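Local coordinates for oligopeptide-binding protein oppA (Lactococcus lactis, PDB 3DRF), which captures extracellular oligopeptides in a voluminous cavity and delivers them to an ABC transporter for uptake, at residues N451-V454 with D455-T459. Sequence-based numbering, arbitrary orientation. Where two conformers were deposited one is given.
Sequences NSWV and DHMTT
Met457 lies across one face of the Trp453 indole, one helical turn further along the chain. Its CG makes a CH-pi contact, 3.6 Å from the centroid of the six-membered ring and close to the ring normal. Met457 SD lies off to the side, oblique to the five-membered ring of Trp453 and 4.5 Å from its centroid, a Met-aromatic contact. The indole is carried along the helix toward this methionine because Trp453 CG is anti to the backbone N (chi1 178°). At the indole edge NE1 is hydrogen-bonded to Thr469 OG1, and Arg416 adds a cation-pi contact to the ring system.

Beneath these side chains runs the regular i to i+4 backbone bonding, as in Met457 N to Trp453 O at 3.0 Å. The last turn is reinforced by hydroxyls. Val454 O accepts both Thr458 N and Thr458 OG1, the hydroxyl at 2.9 Å coming from above the carbonyl plane; chi1 of 59° folds OG1 back over the backbone to get there. Thr459, the first residue to leave helical geometry, repeats the pattern: its OG1 reaches Asp455 O at 2.9 Å, on the opposite face of that carbonyl's plane from Thr459 N. One turn earlier, a water donates to Asn451 O at 2.8 Å. The same water also donates to Asp455 OD1, 2.9 Å away, tying the carboxylate to the helix backbone.

Trp453 and Val454 pack against apolar side chains of the bound peptide, which places this short helix, 450-458, at the wall of the binding cavity. It connects strand 439-442 to strand 468-474, where Thr469 resides; His456, hydrogen-bonded to Asp465, and Met457, touching Trp466, pack against the loop that leads into the latter strand.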
loop_
_atom_site.group_PDB
_atom_site.type_symbol
_atom_site.label_atom_id
_atom_site.label_comp_id
_atom_site.label_asym_id
_atom_site.label_seq_id
_atom_site.Cartn_x
_atom_site.Cartn_y
_atom_site.Cartn_z
ATOM N N ASN A 451 -13.971 1.809 1.909
ATOM C CA ASN A 451 -13.994 2.225 0.502
ATOM C C ASN A 451 -14.297 3.733 0.380
ATOM O O ASN A 451 -13.684 4.381 -0.398
ATOM C CB ASN A 451 -14.993 1.366 -0.328
ATOM C CG ASN A 451 -14.581 -0.104 -0.456
ATOM O OD1 ASN A 451 -13.442 -0.462 -0.392
ATOM N ND2 ASN A 451 -15.577 -0.949 -0.644
ATOM N N SER A 452 -15.208 4.234 1.193
ATOM C CA SER A 452 -15.515 5.669 1.246
ATOM C C SER A 452 -14.276 6.481 1.637
ATOM O O SER A 452 -13.976 7.519 1.035
ATOM C CB SER A 452 -16.643 5.930 2.248
ATOM O OG SER A 452 -17.882 5.431 1.772
ATOM N N TRP A 453 -13.560 5.992 2.629
ATOM C CA TRP A 453 -12.340 6.674 3.112
ATOM C C TRP A 453 -11.280 6.752 1.995
ATOM O O TRP A 453 -10.700 7.748 1.785
ATOM C CB TRP A 453 -11.793 5.937 4.315
ATOM C CG TRP A 453 -10.478 6.533 4.876
ATOM C CD1 TRP A 453 -10.350 7.524 5.774
ATOM C CD2 TRP A 453 -9.177 6.121 4.536
ATOM N NE1 TRP A 453 -9.044 7.759 6.026
ATOM C CE2 TRP A 453 -8.281 6.904 5.283
ATOM C CE3 TRP A 453 -8.673 5.139 3.689
ATOM C CZ2 TRP A 453 -6.890 6.770 5.181
ATOM C CZ3 TRP A 453 -7.304 4.988 3.602
ATOM C CH2 TRP A 453 -6.418 5.802 4.362
ATOM N N VAL A 454 -11.088 5.661 1.276
ATOM C CA VAL A 454 -10.124 5.637 0.176
ATOM C C VAL A 454 -10.515 6.694 -0.878
ATOM O O VAL A 454 -9.682 7.452 -1.324
ATOM C CB VAL A 454 -9.974 4.235 -0.500
ATOM C CG1 VAL A 454 -8.983 4.329 -1.710
ATOM C CG2 VAL A 454 -9.429 3.207 0.506
ATOM N N ASP A 455 -11.806 6.765 -1.221
ATOM C CA ASP A 455 -12.297 7.793 -2.185
ATOM C C ASP A 455 -11.982 9.202 -1.637
ATOM O O ASP A 455 -11.536 10.040 -2.344
ATOM C CB ASP A 455 -13.817 7.640 -2.442
ATOM C CG ASP A 455 -14.156 6.416 -3.255
ATOM O OD1 ASP A 455 -13.296 5.852 -3.921
ATOM O OD2 ASP A 455 -15.292 6.071 -3.114
ATOM N N HIS A 456 -12.306 9.411 -0.383
ATOM C CA HIS A 456 -12.048 10.719 0.268
ATOM C C HIS A 456 -10.570 11.128 0.198
ATOM O O HIS A 456 -10.308 12.255 0.025
ATOM C CB HIS A 456 -12.560 10.708 1.724
ATOM C CG HIS A 456 -13.093 12.026 2.201
ATOM N ND1 HIS A 456 -14.196 12.622 1.646
ATOM C CD2 HIS A 456 -12.696 12.828 3.199
ATOM C CE1 HIS A 456 -14.428 13.755 2.277
ATOM N NE2 HIS A 456 -13.528 13.907 3.209
ATOM N N MET A 457 -9.684 10.167 0.387
ATOM C CA MET A 457 -8.234 10.437 0.434
ATOM C C MET A 457 -7.656 10.690 -0.936
ATOM O O MET A 457 -6.767 11.444 -1.069
ATOM C CB MET A 457 -7.476 9.267 1.075
ATOM C CG MET A 457 -7.785 9.082 2.599
ATOM S SD MET A 457 -7.347 10.549 3.578
ATOM C CE MET A 457 -9.004 11.201 4.008
ATOM N N THR A 458 -8.165 9.973 -1.940
ATOM C CA THR A 458 -7.505 9.949 -3.274
ATOM C C THR A 458 -8.081 10.890 -4.301
ATOM O O THR A 458 -7.396 11.316 -5.165
ATOM C CB THR A 458 -7.525 8.546 -3.904
ATOM O OG1 THR A 458 -8.872 8.106 -4.040
ATOM C CG2 THR A 458 -6.687 7.513 -3.107
ATOM N N THR A 459 -9.340 11.208 -4.200
ATOM C CA THR A 459 -9.995 11.988 -5.270
ATOM C C THR A 459 -9.526 13.461 -5.289
ATOM O O THR A 459 -9.701 14.160 -4.371
ATOM C CB THR A 459 -11.529 11.960 -5.099
ATOM O OG1 THR A 459 -11.970 10.608 -5.123
ATOM C CG2 THR A 459 -12.205 12.717 -6.257
HETATM O O HOH W 1 -13.039 3.142 -2.834
#